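PDB 6WPU: flavin-containing monooxygenase from Allium sativum, which probably uses a bound flavin-adenine dinucleotide to add one oxygen atom to the sulfur of S-allyl-L-cysteine, giving the sulfoxide. Local coordinates for residues 18-23 against 42-47; 322-327 against 352-357; 239-244 against 260-265; 208-213 against 231-236. All blocks are in the same frame, centred on the assembly; numbering follows the deposited sequence.

Contact 1: 18-23 against 42-47; sequences LSLVTR and RREGHT. With SO4 (sulfate ion), chain C.
Thr22 turns its hydroxyl to the far side of its own backbone N (chi1 177°), where OG1 meets the carbonyl of Gly45, while the His46 side chain, with CG beside its own N (chi1 -55°), sets ND1 in front of the Arg23 amide. In the opening beta-alpha-beta unit of the Rossmann-type FAD domain, residues 18-23 lead into the first strand (24-28), while residues 42-47 form the link from helix 32-43 to the second strand (47-52). Gly45, with positive phi, closes the helix in a Schellman motif, its N bonded to Arg42 O at 3.0 Å, and its carbonyl takes Thr22 OG1 at 2.8 Å from a donor tilted out of the carbonyl plane. Arg23 N reaches His46 ND1 at 3.0 Å, nearly in the ring plane; NE2 is held by Ala355 O of helix 343-358, so both ring nitrogens are engaged and the ring's rotation is fixed. Thr47 N adds a backbone bond to Arg23 O. Leu20 CD1 lies 3.5 Å from Glu44 OE2, a carboxylate oxygen bound by Ser359 and Arg361. Beyond the contact, Arg42 and Arg43 clasp a sulfate, probably from the crystallisation liquor, sharing its O3. One water bridges the two threonines, 3.1 Å from Thr22 OG1 and 2.9 Å from Thr47 OG1.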
loop_
_atom_site.group_PDB
_atom_site.type_symbol
_atom_site.label_atom_id
_atom_site.label_comp_id
_atom_site.label_asym_id
_atom_site.label_seq_id
_atom_site.Cartn_x
_atom_site.Cartn_y
_atom_site.Cartn_z
ATOM N N LEU A 18 6.981 -33.877 -2.043
ATOM C CA LEU A 18 7.827 -34.544 -3.024
ATOM C C LEU A 18 9.299 -34.502 -2.603
ATOM O O LEU A 18 9.628 -34.674 -1.427
ATOM C CB LEU A 18 7.648 -33.899 -4.400
ATOM N N SER A 19 10.182 -34.282 -3.577
ATOM C CA SER A 19 11.599 -34.026 -3.316
ATOM C C SER A 19 11.816 -32.523 -3.469
ATOM O O SER A 19 12.104 -32.018 -4.556
ATOM C CB SER A 19 12.489 -34.829 -4.253
ATOM O OG SER A 19 13.856 -34.586 -3.969
ATOM N N LEU A 20 11.677 -31.803 -2.365
ATOM C CA LEU A 20 11.730 -30.357 -2.416
ATOM C C LEU A 20 13.177 -29.866 -2.434
ATOM O O LEU A 20 14.132 -30.630 -2.286
ATOM C CB LEU A 20 10.965 -29.759 -1.236
ATOM C CG LEU A 20 9.442 -29.919 -1.277
ATOM C CD1 LEU A 20 8.755 -28.849 -0.435
ATOM C CD2 LEU A 20 8.936 -29.888 -2.713
ATOM N N VAL A 21 13.329 -28.567 -2.638
ATOM C CA VAL A 21 14.626 -27.912 -2.679
ATOM C C VAL A 21 14.592 -26.742 -1.705
ATOM O O VAL A 21 13.589 -26.024 -1.619
ATOM C CB VAL A 21 14.966 -27.458 -4.115
ATOM C CG1 VAL A 21 15.932 -26.304 -4.112
ATOM C CG2 VAL A 21 15.552 -28.618 -4.888
ATOM N N THR A 22 15.664 -26.581 -0.934
ATOM C CA THR A 22 15.773 -25.479 0.006
ATOM C C THR A 22 16.686 -24.412 -0.597
ATOM O O THR A 22 17.755 -24.728 -1.128
ATOM C CB THR A 22 16.272 -25.964 1.378
ATOM O OG1 THR A 22 16.428 -24.847 2.272
ATOM C CG2 THR A 22 17.587 -26.691 1.261
ATOM N N ARG A 23 16.220 -23.164 -0.584
ATOM C CA ARG A 23 16.962 -22.018 -1.088
ATOM C C ARG A 23 17.221 -21.055 0.059
ATOM O O ARG A 23 16.513 -21.057 1.071
ATOM C CB ARG A 23 16.196 -21.280 -2.206
ATOM C CG ARG A 23 15.999 -22.099 -3.466
ATOM C CD ARG A 23 17.323 -22.649 -3.959
ATOM N NE ARG A 23 17.185 -23.293 -5.259
ATOM C CZ ARG A 23 18.048 -24.178 -5.754
ATOM N NH1 ARG A 23 19.116 -24.536 -5.049
ATOM N NH2 ARG A 23 17.835 -24.713 -6.949
ATOM N N ARG A 42 9.776 -19.833 5.283
ATOM C CA ARG A 42 10.165 -20.785 6.316
ATOM C C ARG A 42 9.298 -22.038 6.265
ATOM O O ARG A 42 9.804 -23.158 6.383
ATOM C CB ARG A 42 10.094 -20.119 7.695
ATOM C CG ARG A 42 10.625 -21.012 8.847
ATOM C CD ARG A 42 9.493 -21.698 9.614
ATOM N NE ARG A 42 8.554 -20.726 10.173
ATOM C CZ ARG A 42 7.282 -20.994 10.454
ATOM N NH1 ARG A 42 6.794 -22.213 10.222
ATOM N NH2 ARG A 42 6.491 -20.037 10.952
ATOM N N ARG A 43 7.988 -21.868 6.074
ATOM C CA ARG A 43 7.087 -23.015 6.047
ATOM C C ARG A 43 7.432 -23.978 4.927
ATOM O O ARG A 43 7.169 -25.176 5.040
ATOM C CB ARG A 43 5.644 -22.558 5.879
ATOM C CG ARG A 43 5.044 -21.956 7.102
ATOM C CD ARG A 43 3.673 -21.408 6.799
ATOM N NE ARG A 43 2.933 -21.237 8.034
ATOM C CZ ARG A 43 1.730 -20.694 8.125
ATOM N NH1 ARG A 43 1.111 -20.233 7.044
ATOM N NH2 ARG A 43 1.155 -20.607 9.315
ATOM N N GLU A 44 7.985 -23.474 3.834
ATOM C CA GLU A 44 8.324 -24.297 2.687
ATOM C C GLU A 44 9.749 -24.855 2.755
ATOM O O GLU A 44 10.175 -25.522 1.813
ATOM C CB GLU A 44 8.104 -23.472 1.411
ATOM C CG GLU A 44 8.075 -24.224 0.100
ATOM C CD GLU A 44 6.908 -25.188 -0.044
ATOM O OE1 GLU A 44 5.966 -25.161 0.783
ATOM O OE2 GLU A 44 6.936 -25.974 -1.009
ATOM N N GLY A 45 10.487 -24.613 3.847
ATOM C CA GLY A 45 11.806 -25.197 4.043
ATOM C C GLY A 45 12.982 -24.302 3.686
ATOM O O GLY A 45 14.130 -24.735 3.826
ATOM N N HIS A 46 12.736 -23.075 3.230
ATOM C CA HIS A 46 13.814 -22.175 2.842
ATOM C C HIS A 46 14.421 -21.487 4.059
ATOM O O HIS A 46 13.775 -21.325 5.091
ATOM C CB HIS A 46 13.303 -21.111 1.867
ATOM C CG HIS A 46 12.643 -21.686 0.656
ATOM N ND1 HIS A 46 13.307 -22.506 -0.232
ATOM C CD2 HIS A 46 11.375 -21.581 0.197
ATOM C CE1 HIS A 46 12.477 -22.877 -1.191
ATOM N NE2 HIS A 46 11.299 -22.324 -0.957
ATOM N N THR A 47 15.680 -21.080 3.925
ATOM C CA THR A 47 16.311 -20.177 4.877
ATOM C C THR A 47 16.256 -18.748 4.330
ATOM O O THR A 47 16.145 -18.523 3.118
ATOM C CB THR A 47 17.758 -20.587 5.156
ATOM O OG1 THR A 47 18.509 -20.526 3.941
ATOM C CG2 THR A 47 17.826 -22.009 5.701
HETATM S S SO4 C . 3.507 -22.432 11.653
HETATM O O1 SO4 C . 4.386 -21.492 12.350
HETATM O O2 SO4 C . 2.117 -22.012 11.785
HETATM O O3 SO4 C . 3.871 -22.529 10.250
HETATM O O4 SO4 C . 3.694 -23.755 12.240
HETATM O O HOH W 1 18.873 -23.028 2.613
#

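Contact 2: 322-327 against 352-357; sequences HVFPPL and KWIAAV
Helix 343-358 packs here against the loop that enters strand 332-334, one of the two edge strands of the parallel sheet in the FAD domain. Val323 and Phe324, at a classic beta bulge facing Tyr320, both direct their side chains at the helix. The Phe324 ring comes edge-on over the six-membered ring of Trp353, a T-shaped pair with centroids 4.9 Å apart and planes at 74°; Phe324 CE2 sits 3.6 Å from Trp353 CZ3. The indole reaches this place because its CG is anti to the backbone N (chi1 -176°), which sends the benzo end out toward the loop. Val323 CB meets the rim of the indole, 3.9 Å from Trp353 CZ3, and Val323 CG1 rests 3.8 Å from Ile354 CG1. Phe324 CZ touches that same Ile354 methylene, also at 3.8 Å, and more loosely Val357 CG1. Trp404 of helix 398-409 makes a second edge-to-face pair with Trp353. A leucine in place of Trp353 would probably leave the Phe324 edge without an aromatic face and open a gap beside Val323. All five touching residues are buried and apolar, and Ile354 and Phe324 also touch Ser333: a helix packed against the loop leading into an edge strand of a Rossmann-type sheet.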
loop_
_atom_site.group_PDB
_atom_site.type_symbol
_atom_site.label_atom_id
_atom_site.label_comp_id
_atom_site.label_asym_id
_atom_site.label_seq_id
_atom_site.Cartn_x
_atom_site.Cartn_y
_atom_site.Cartn_z
ATOM N N HIS A 322 2.265 -9.855 -11.751
ATOM C CA HIS A 322 2.653 -8.741 -10.879
ATOM C C HIS A 322 3.748 -9.121 -9.882
ATOM O O HIS A 322 3.979 -8.388 -8.906
ATOM C CB HIS A 322 1.455 -8.148 -10.105
ATOM C CG HIS A 322 0.245 -7.864 -10.948
ATOM N ND1 HIS A 322 0.114 -6.719 -11.709
ATOM C CD2 HIS A 322 -0.908 -8.558 -11.114
ATOM C CE1 HIS A 322 -1.054 -6.734 -12.329
ATOM N NE2 HIS A 322 -1.696 -7.835 -11.982
ATOM N N VAL A 323 4.453 -10.234 -10.112
ATOM C CA VAL A 323 5.357 -10.783 -9.111
ATOM C C VAL A 323 6.755 -11.035 -9.672
ATOM O O VAL A 323 7.750 -10.596 -9.084
ATOM C CB VAL A 323 4.764 -12.077 -8.509
ATOM C CG1 VAL A 323 5.823 -12.855 -7.707
ATOM C CG2 VAL A 323 3.590 -11.741 -7.610
ATOM N N PHE A 324 6.840 -11.758 -10.797
ATOM C CA PHE A 324 8.083 -12.343 -11.307
ATOM C C PHE A 324 8.571 -11.632 -12.561
ATOM O O PHE A 324 7.892 -11.689 -13.594
ATOM C CB PHE A 324 7.879 -13.826 -11.633
ATOM C CG PHE A 324 7.847 -14.733 -10.446
ATOM C CD1 PHE A 324 8.987 -14.943 -9.674
ATOM C CD2 PHE A 324 6.692 -15.433 -10.129
ATOM C CE1 PHE A 324 8.969 -15.819 -8.582
ATOM C CE2 PHE A 324 6.666 -16.318 -9.045
ATOM C CZ PHE A 324 7.814 -16.509 -8.271
ATOM N N PRO A 325 9.748 -11.018 -12.556
ATOM C CA PRO A 325 10.372 -10.598 -13.823
ATOM C C PRO A 325 10.706 -11.812 -14.668
ATOM O O PRO A 325 11.492 -12.669 -14.236
ATOM C CB PRO A 325 11.650 -9.868 -13.374
ATOM C CG PRO A 325 11.455 -9.575 -11.903
ATOM C CD PRO A 325 10.562 -10.679 -11.382
ATOM N N PRO A 326 10.118 -11.934 -15.870
ATOM C CA PRO A 326 10.274 -13.184 -16.636
ATOM C C PRO A 326 11.719 -13.599 -16.842
ATOM O O PRO A 326 12.037 -14.780 -16.677
ATOM C CB PRO A 326 9.575 -12.867 -17.963
ATOM C CG PRO A 326 8.532 -11.836 -17.592
ATOM C CD PRO A 326 9.204 -10.985 -16.539
ATOM N N LEU A 327 12.610 -12.657 -17.161
ATOM C CA LEU A 327 13.998 -13.020 -17.422
ATOM C C LEU A 327 14.762 -13.398 -16.159
ATOM O O LEU A 327 15.787 -14.067 -16.262
ATOM C CB LEU A 327 14.716 -11.877 -18.134
ATOM C CG LEU A 327 14.262 -11.702 -19.579
ATOM C CD1 LEU A 327 15.032 -10.587 -20.273
ATOM C CD2 LEU A 327 14.402 -13.031 -20.316
ATOM N N LYS A 352 3.263 -17.381 -0.606
ATOM C CA LYS A 352 3.025 -18.818 -0.635
ATOM C C LYS A 352 3.346 -19.387 -2.014
ATOM O O LYS A 352 3.961 -20.453 -2.135
ATOM C CB LYS A 352 1.570 -19.097 -0.243
ATOM C CG LYS A 352 1.279 -20.494 0.276
ATOM C CD LYS A 352 -0.209 -20.643 0.627
ATOM C CE LYS A 352 -0.611 -19.793 1.836
ATOM N NZ LYS A 352 -0.051 -20.346 3.116
ATOM N N TRP A 353 2.962 -18.667 -3.065
ATOM C CA TRP A 353 3.276 -19.073 -4.429
ATOM C C TRP A 353 4.779 -19.028 -4.681
ATOM O O TRP A 353 5.364 -19.989 -5.211
ATOM C CB TRP A 353 2.535 -18.154 -5.397
ATOM C CG TRP A 353 2.675 -18.482 -6.844
ATOM C CD1 TRP A 353 2.627 -19.726 -7.423
ATOM C CD2 TRP A 353 2.875 -17.549 -7.909
ATOM N NE1 TRP A 353 2.795 -19.621 -8.785
ATOM C CE2 TRP A 353 2.940 -18.292 -9.110
ATOM C CE3 TRP A 353 3.011 -16.153 -7.966
ATOM C CZ2 TRP A 353 3.128 -17.688 -10.355
ATOM C CZ3 TRP A 353 3.193 -15.555 -9.202
ATOM C CH2 TRP A 353 3.247 -16.325 -10.382
ATOM N N ILE A 354 5.418 -17.918 -4.298
ATOM C CA ILE A 354 6.855 -17.766 -4.504
ATOM C C ILE A 354 7.612 -18.901 -3.819
ATOM O O ILE A 354 8.506 -19.515 -4.411
ATOM C CB ILE A 354 7.331 -16.396 -3.999
ATOM C CG1 ILE A 354 6.778 -15.259 -4.861
ATOM C CG2 ILE A 354 8.872 -16.334 -3.964
ATOM C CD1 ILE A 354 6.973 -13.900 -4.177
ATOM N N ALA A 355 7.264 -19.191 -2.559
ATOM C CA ALA A 355 7.980 -20.213 -1.801
ATOM C C ALA A 355 7.851 -21.582 -2.459
ATOM O O ALA A 355 8.835 -22.326 -2.559
ATOM C CB ALA A 355 7.463 -20.265 -0.363
ATOM N N ALA A 356 6.648 -21.918 -2.941
ATOM C CA ALA A 356 6.433 -23.203 -3.589
ATOM C C ALA A 356 7.163 -23.289 -4.924
ATOM O O ALA A 356 7.620 -24.373 -5.311
ATOM C CB ALA A 356 4.938 -23.444 -3.775
ATOM N N VAL A 357 7.283 -22.172 -5.642
ATOM C CA VAL A 357 8.097 -22.153 -6.856
ATOM C C VAL A 357 9.572 -22.379 -6.509
ATOM O O VAL A 357 10.232 -23.259 -7.074
ATOM C CB VAL A 357 7.887 -20.832 -7.621
ATOM C CG1 VAL A 357 8.927 -20.683 -8.720
ATOM C CG2 VAL A 357 6.485 -20.760 -8.202
#

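Contact 3: 239-244 against 260-265; sequences KEVHIA and DNMWLH
His242, Trp263 and His265 form an aromatic cluster on one side of two parallel strands, 240-244 and 262-265, neighbours in the mixed sheet of what is probably the NADPH-binding domain, as in related flavin-containing monooxygenases. His242 and Trp263 side chains run side by side in the same direction, but their nearly parallel planes (18°) are slid apart and barely overlap. His265 instead meets His242 rim to rim: ND1 of His242 and NE2 of His265 share a hydrogen bond of 2.8 Å. At the other end of its ring, His242 NE2 donates to the anti lone pair of Glu240 OE2 at 2.7 Å, almost in the ring plane, so the imidazole is gripped from both ends; His265 ND1 is bonded to Asp281. Replacing His242 with a leucine would probably leave both the Glu240 carboxylate and His265 NE2 without their bridging mate. Glu240 CG also lies 3.6 Å from Trp263 CZ3. Parallel-strand bonds tie the backbones, among them Ile243 N to Trp263 O at 2.8 Å. Val241, Ile243, Met262 and Leu264 project from the other face, the first three touching Ser231 of helix 225-234, and Ile243 CD1 lies 3.6 Å from Leu264 CD2 and 4.0 Å from Met262 SD.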
loop_
_atom_site.group_PDB
_atom_site.type_symbol
_atom_site.label_atom_id
_atom_site.label_comp_id
_atom_site.label_asym_id
_atom_site.label_seq_id
_atom_site.Cartn_x
_atom_site.Cartn_y
_atom_site.Cartn_z
ATOM N N LYS A 239 -11.171 26.417 9.024
ATOM C CA LYS A 239 -12.299 27.281 8.703
ATOM C C LYS A 239 -13.090 26.714 7.529
ATOM O O LYS A 239 -14.317 26.601 7.593
ATOM C CB LYS A 239 -11.811 28.689 8.388
ATOM C CG LYS A 239 -12.963 29.698 8.252
ATOM C CD LYS A 239 -12.769 30.630 7.060
ATOM C CE LYS A 239 -12.616 32.077 7.477
ATOM N NZ LYS A 239 -11.206 32.377 7.815
ATOM N N GLU A 240 -12.399 26.344 6.449
ATOM C CA GLU A 240 -13.041 25.726 5.290
ATOM C C GLU A 240 -12.147 24.649 4.696
ATOM O O GLU A 240 -10.926 24.822 4.608
ATOM C CB GLU A 240 -13.354 26.743 4.200
ATOM C CG GLU A 240 -14.445 27.728 4.564
ATOM C CD GLU A 240 -14.657 28.756 3.472
ATOM O OE1 GLU A 240 -15.102 29.882 3.791
ATOM O OE2 GLU A 240 -14.360 28.436 2.293
ATOM N N VAL A 241 -12.760 23.544 4.278
ATOM C CA VAL A 241 -12.076 22.480 3.549
ATOM C C VAL A 241 -12.764 22.327 2.197
ATOM O O VAL A 241 -13.992 22.215 2.130
ATOM C CB VAL A 241 -12.079 21.156 4.337
ATOM C CG1 VAL A 241 -11.282 20.079 3.591
ATOM C CG2 VAL A 241 -11.500 21.375 5.738
ATOM N N HIS A 242 -11.978 22.357 1.125
ATOM C CA HIS A 242 -12.479 22.200 -0.235
ATOM C C HIS A 242 -11.756 21.018 -0.870
ATOM O O HIS A 242 -10.521 21.017 -0.948
ATOM C CB HIS A 242 -12.251 23.474 -1.050
ATOM C CG HIS A 242 -13.009 24.662 -0.543
ATOM N ND1 HIS A 242 -14.224 25.045 -1.064
ATOM C CD2 HIS A 242 -12.724 25.552 0.440
ATOM C CE1 HIS A 242 -14.654 26.123 -0.429
ATOM N NE2 HIS A 242 -13.765 26.442 0.496
ATOM N N ILE A 243 -12.513 20.006 -1.296
ATOM C CA ILE A 243 -11.945 18.840 -1.968
ATOM C C ILE A 243 -12.044 19.063 -3.468
ATOM O O ILE A 243 -13.121 19.384 -3.983
ATOM C CB ILE A 243 -12.659 17.542 -1.559
ATOM C CG1 ILE A 243 -12.781 17.446 -0.038
ATOM C CG2 ILE A 243 -11.903 16.332 -2.092
ATOM C CD1 ILE A 243 -13.435 16.159 0.446
ATOM N N ALA A 244 -10.917 18.921 -4.168
ATOM C CA ALA A 244 -10.893 18.917 -5.629
ATOM C C ALA A 244 -10.799 17.459 -6.040
ATOM O O ALA A 244 -9.734 16.854 -5.938
ATOM C CB ALA A 244 -9.722 19.721 -6.179
ATOM N N ASP A 260 -20.601 21.484 8.074
ATOM C CA ASP A 260 -20.959 22.822 7.635
ATOM C C ASP A 260 -19.810 23.551 6.952
ATOM O O ASP A 260 -20.044 24.597 6.335
ATOM C CB ASP A 260 -21.457 23.658 8.825
ATOM N N ASN A 261 -18.582 23.018 7.023
ATOM C CA ASN A 261 -17.388 23.736 6.586
ATOM C C ASN A 261 -16.563 22.931 5.577
ATOM O O ASN A 261 -15.347 23.139 5.463
ATOM C CB ASN A 261 -16.523 24.109 7.794
ATOM C CG ASN A 261 -15.876 22.883 8.440
ATOM O OD1 ASN A 261 -16.445 21.785 8.418
ATOM N ND2 ASN A 261 -14.675 23.066 9.013
ATOM N N MET A 262 -17.190 22.014 4.838
ATOM C CA MET A 262 -16.495 21.194 3.850
ATOM C C MET A 262 -17.282 21.193 2.550
ATOM O O MET A 262 -18.493 20.948 2.554
ATOM C CB MET A 262 -16.296 19.754 4.333
ATOM C CG MET A 262 -15.527 18.874 3.337
ATOM S SD MET A 262 -15.109 17.214 3.960
ATOM C CE MET A 262 -15.225 17.500 5.709
ATOM N N TRP A 263 -16.598 21.482 1.442
ATOM C CA TRP A 263 -17.234 21.516 0.133
ATOM C C TRP A 263 -16.485 20.621 -0.843
ATOM O O TRP A 263 -15.261 20.466 -0.754
ATOM C CB TRP A 263 -17.299 22.933 -0.419
ATOM C CG TRP A 263 -18.283 23.797 0.320
ATOM C CD1 TRP A 263 -19.596 24.034 -0.016
ATOM C CD2 TRP A 263 -18.038 24.529 1.525
ATOM N NE1 TRP A 263 -20.172 24.867 0.910
ATOM C CE2 TRP A 263 -19.241 25.188 1.865
ATOM C CE3 TRP A 263 -16.921 24.690 2.352
ATOM C CZ2 TRP A 263 -19.355 25.998 2.993
ATOM C CZ3 TRP A 263 -17.035 25.496 3.474
ATOM C CH2 TRP A 263 -18.245 26.143 3.782
ATOM N N LEU A 264 -17.238 20.054 -1.785
ATOM C CA LEU A 264 -16.723 19.168 -2.822
ATOM C C LEU A 264 -16.716 19.887 -4.164
ATOM O O LEU A 264 -17.711 20.512 -4.548
ATOM C CB LEU A 264 -17.569 17.896 -2.919
ATOM C CG LEU A 264 -17.746 17.144 -1.604
ATOM C CD1 LEU A 264 -18.995 16.289 -1.646
ATOM C CD2 LEU A 264 -16.548 16.295 -1.366
ATOM N N HIS A 265 -15.600 19.791 -4.872
ATOM C CA HIS A 265 -15.456 20.362 -6.200
ATOM C C HIS A 265 -14.875 19.308 -7.131
ATOM O O HIS A 265 -14.415 18.243 -6.705
ATOM C CB HIS A 265 -14.549 21.592 -6.193
ATOM C CG HIS A 265 -14.958 22.634 -5.203
ATOM N ND1 HIS A 265 -15.949 23.556 -5.461
ATOM C CD2 HIS A 265 -14.512 22.897 -3.951
ATOM C CE1 HIS A 265 -16.098 24.342 -4.410
ATOM N NE2 HIS A 265 -15.239 23.963 -3.481
#

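Contact 4: 208-213 against 231-236; sequences RIPEPF and SRDVAR. With SO4 (sulfate ion), chain D.
A water joins Arg208 O to Asp233 OD2 across the contact, donating to each at 2.8 Å. That carboxylate is buried, and Tyr207 bonds OD2 while Ser88 bonds OD1, which fixes its rotation. Pro210 brings its ring to the last turn of helix 225-234. Pro210 CB lies 3.2 Å from Asp233 O, the same carbonyl that accepts the Arg236 amide, and Pro210 CD stands 3.7 Å from Asp233 OD2, which reaches back to the proline because Asp233 CG is anti to its backbone N (chi1 -158°). Arg236 NH1 comes within 4.0 Å of Pro210 CG. Helix 225-234 lies between strands 217-221 and 240-244 in sequence, a beta-alpha-beta crossover, and the 208-213 loop that leads into the first of these strands packs beside the helix end. Pro210 O accepts Phe213 N in the short 3-10 turn of 211-213, which swings the phenylalanine back to the helix. Phe213 CB sits 4.0 Å from Val234 CG1, and Val234 CG2 lies over one face of the ring. Arg232 donates from NH2 to O3 of a sulfate, probably from the crystallisation liquor, at 2.6 Å and from NH1 to its O1; Arg90 also binds the ion.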
loop_
_atom_site.group_PDB
_atom_site.type_symbol
_atom_site.label_atom_id
_atom_site.label_comp_id
_atom_site.label_asym_id
_atom_site.label_seq_id
_atom_site.Cartn_x
_atom_site.Cartn_y
_atom_site.Cartn_z
ATOM N N ARG A 208 -0.361 14.742 9.471
ATOM C CA ARG A 208 -0.424 13.984 10.718
ATOM C C ARG A 208 -1.634 14.340 11.570
ATOM O O ARG A 208 -2.342 13.442 12.044
ATOM C CB ARG A 208 0.842 14.199 11.547
ATOM C CG ARG A 208 2.106 13.625 10.883
ATOM C CD ARG A 208 1.999 12.111 10.661
ATOM N NE ARG A 208 3.241 11.635 10.074
ATOM C CZ ARG A 208 3.429 11.448 8.774
ATOM N NH1 ARG A 208 2.429 11.657 7.909
ATOM N NH2 ARG A 208 4.617 11.032 8.347
ATOM N N ILE A 209 -1.869 15.637 11.792
ATOM C CA ILE A 209 -2.855 16.086 12.773
ATOM C C ILE A 209 -3.540 17.348 12.262
ATOM O O ILE A 209 -2.962 18.088 11.455
ATOM C CB ILE A 209 -2.216 16.326 14.158
ATOM C CG1 ILE A 209 -1.072 17.346 14.072
ATOM C CG2 ILE A 209 -1.767 14.997 14.777
ATOM C CD1 ILE A 209 -0.700 18.002 15.432
ATOM N N PRO A 210 -4.764 17.627 12.702
ATOM C CA PRO A 210 -5.508 18.765 12.146
ATOM C C PRO A 210 -5.298 20.087 12.873
ATOM O O PRO A 210 -5.617 21.135 12.303
ATOM C CB PRO A 210 -6.969 18.311 12.258
ATOM C CG PRO A 210 -6.975 17.415 13.478
ATOM C CD PRO A 210 -5.612 16.742 13.527
ATOM N N GLU A 211 -4.796 20.078 14.111
ATOM C CA GLU A 211 -4.702 21.322 14.882
ATOM C C GLU A 211 -3.979 22.472 14.162
ATOM O O GLU A 211 -4.470 23.612 14.240
ATOM C CB GLU A 211 -4.029 21.047 16.238
ATOM C CG GLU A 211 -4.909 20.342 17.269
ATOM C CD GLU A 211 -4.967 18.813 17.077
ATOM O OE1 GLU A 211 -4.443 18.301 16.064
ATOM O OE2 GLU A 211 -5.547 18.125 17.943
ATOM N N PRO A 212 -2.844 22.278 13.478
ATOM C CA PRO A 212 -2.201 23.422 12.811
ATOM C C PRO A 212 -3.014 24.021 11.670
ATOM O O PRO A 212 -2.629 25.079 11.164
ATOM C CB PRO A 212 -0.866 22.845 12.312
ATOM C CG PRO A 212 -1.045 21.395 12.301
ATOM C CD PRO A 212 -1.990 21.081 13.420
ATOM N N PHE A 213 -4.112 23.393 11.248
ATOM C CA PHE A 213 -4.995 23.934 10.219
ATOM C C PHE A 213 -6.141 24.752 10.815
ATOM O O PHE A 213 -7.060 25.141 10.090
ATOM C CB PHE A 213 -5.558 22.798 9.351
ATOM C CG PHE A 213 -4.496 21.980 8.647
ATOM C CD1 PHE A 213 -3.879 20.915 9.286
ATOM C CD2 PHE A 213 -4.110 22.283 7.354
ATOM C CE1 PHE A 213 -2.887 20.177 8.644
ATOM C CE2 PHE A 213 -3.137 21.544 6.706
ATOM C CZ PHE A 213 -2.524 20.491 7.351
ATOM N N SER A 231 -9.767 15.167 4.665
ATOM C CA SER A 231 -10.616 16.360 4.655
ATOM C C SER A 231 -11.475 16.438 5.906
ATOM O O SER A 231 -11.567 17.495 6.545
ATOM C CB SER A 231 -11.506 16.364 3.412
ATOM O OG SER A 231 -10.711 16.344 2.243
ATOM N N ARG A 232 -12.128 15.327 6.267
ATOM C CA ARG A 232 -12.965 15.347 7.462
ATOM C C ARG A 232 -12.126 15.581 8.715
ATOM O O ARG A 232 -12.551 16.300 9.629
ATOM C CB ARG A 232 -13.760 14.044 7.567
ATOM C CG ARG A 232 -14.824 13.907 6.484
ATOM C CD ARG A 232 -15.820 12.804 6.790
ATOM N NE ARG A 232 -15.154 11.519 6.911
ATOM C CZ ARG A 232 -15.014 10.854 8.051
ATOM N NH1 ARG A 232 -15.528 11.339 9.181
ATOM N NH2 ARG A 232 -14.370 9.696 8.054
ATOM N N ASP A 233 -10.923 14.995 8.761
ATOM C CA ASP A 233 -10.023 15.213 9.888
ATOM C C ASP A 233 -9.623 16.680 9.982
ATOM O O ASP A 233 -9.723 17.290 11.049
ATOM C CB ASP A 233 -8.788 14.315 9.741
ATOM C CG ASP A 233 -8.077 14.068 11.059
ATOM O OD1 ASP A 233 -8.744 13.682 12.048
ATOM O OD2 ASP A 233 -6.840 14.230 11.106
ATOM N N VAL A 234 -9.185 17.260 8.860
ATOM C CA VAL A 234 -8.799 18.669 8.811
ATOM C C VAL A 234 -9.986 19.564 9.154
ATOM O O VAL A 234 -9.838 20.587 9.835
ATOM C CB VAL A 234 -8.211 18.998 7.422
ATOM C CG1 VAL A 234 -8.049 20.502 7.220
ATOM C CG2 VAL A 234 -6.869 18.296 7.244
ATOM N N ALA A 235 -11.188 19.182 8.713
ATOM C CA ALA A 235 -12.369 20.001 8.960
ATOM C C ALA A 235 -12.706 20.124 10.442
ATOM O O ALA A 235 -13.507 20.998 10.800
ATOM C CB ALA A 235 -13.572 19.439 8.195
ATOM N N ARG A 236 -12.087 19.303 11.307
ATOM C CA ARG A 236 -12.299 19.434 12.750
ATOM C C ARG A 236 -11.815 20.782 13.278
ATOM O O ARG A 236 -12.324 21.270 14.289
ATOM C CB ARG A 236 -11.578 18.310 13.503
ATOM C CG ARG A 236 -12.041 16.868 13.208
ATOM C CD ARG A 236 -11.338 15.902 14.189
ATOM N NE ARG A 236 -11.551 16.411 15.545
ATOM C CZ ARG A 236 -10.641 16.405 16.518
ATOM N NH1 ARG A 236 -9.431 15.892 16.296
ATOM N NH2 ARG A 236 -10.944 16.923 17.713
HETATM S S SO4 D . -14.584 8.379 11.387
HETATM O O1 SO4 D . -14.974 9.767 11.649
HETATM O O2 SO4 D . -15.793 7.588 11.168
HETATM O O3 SO4 D . -13.769 8.310 10.180
HETATM O O4 SO4 D . -13.793 7.866 12.511
HETATM O O HOH W 2 -4.952 12.908 12.744
#

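In the fold
Contacts 1 and 2 lie on one side of the chain's centre and contacts 3 and 4 on the other, with FAD bound between the two groups. Contact 1 is a surface junction held by polar bonds, whereas contact 2 is buried and wholly apolar; they meet where the turn after helix 32-43 meets helix 343-358. Contacts 3 and 4 share a crossover: helix 225-234 of contact 4 leads into strand 240-244 of contact 3, and Asn261 ND2 bonds Ala235 O. Contact 3, partly buried, relies on strand ladder and histidine bonds; contact 4, buried, relies on van der Waals packing and a bridging water.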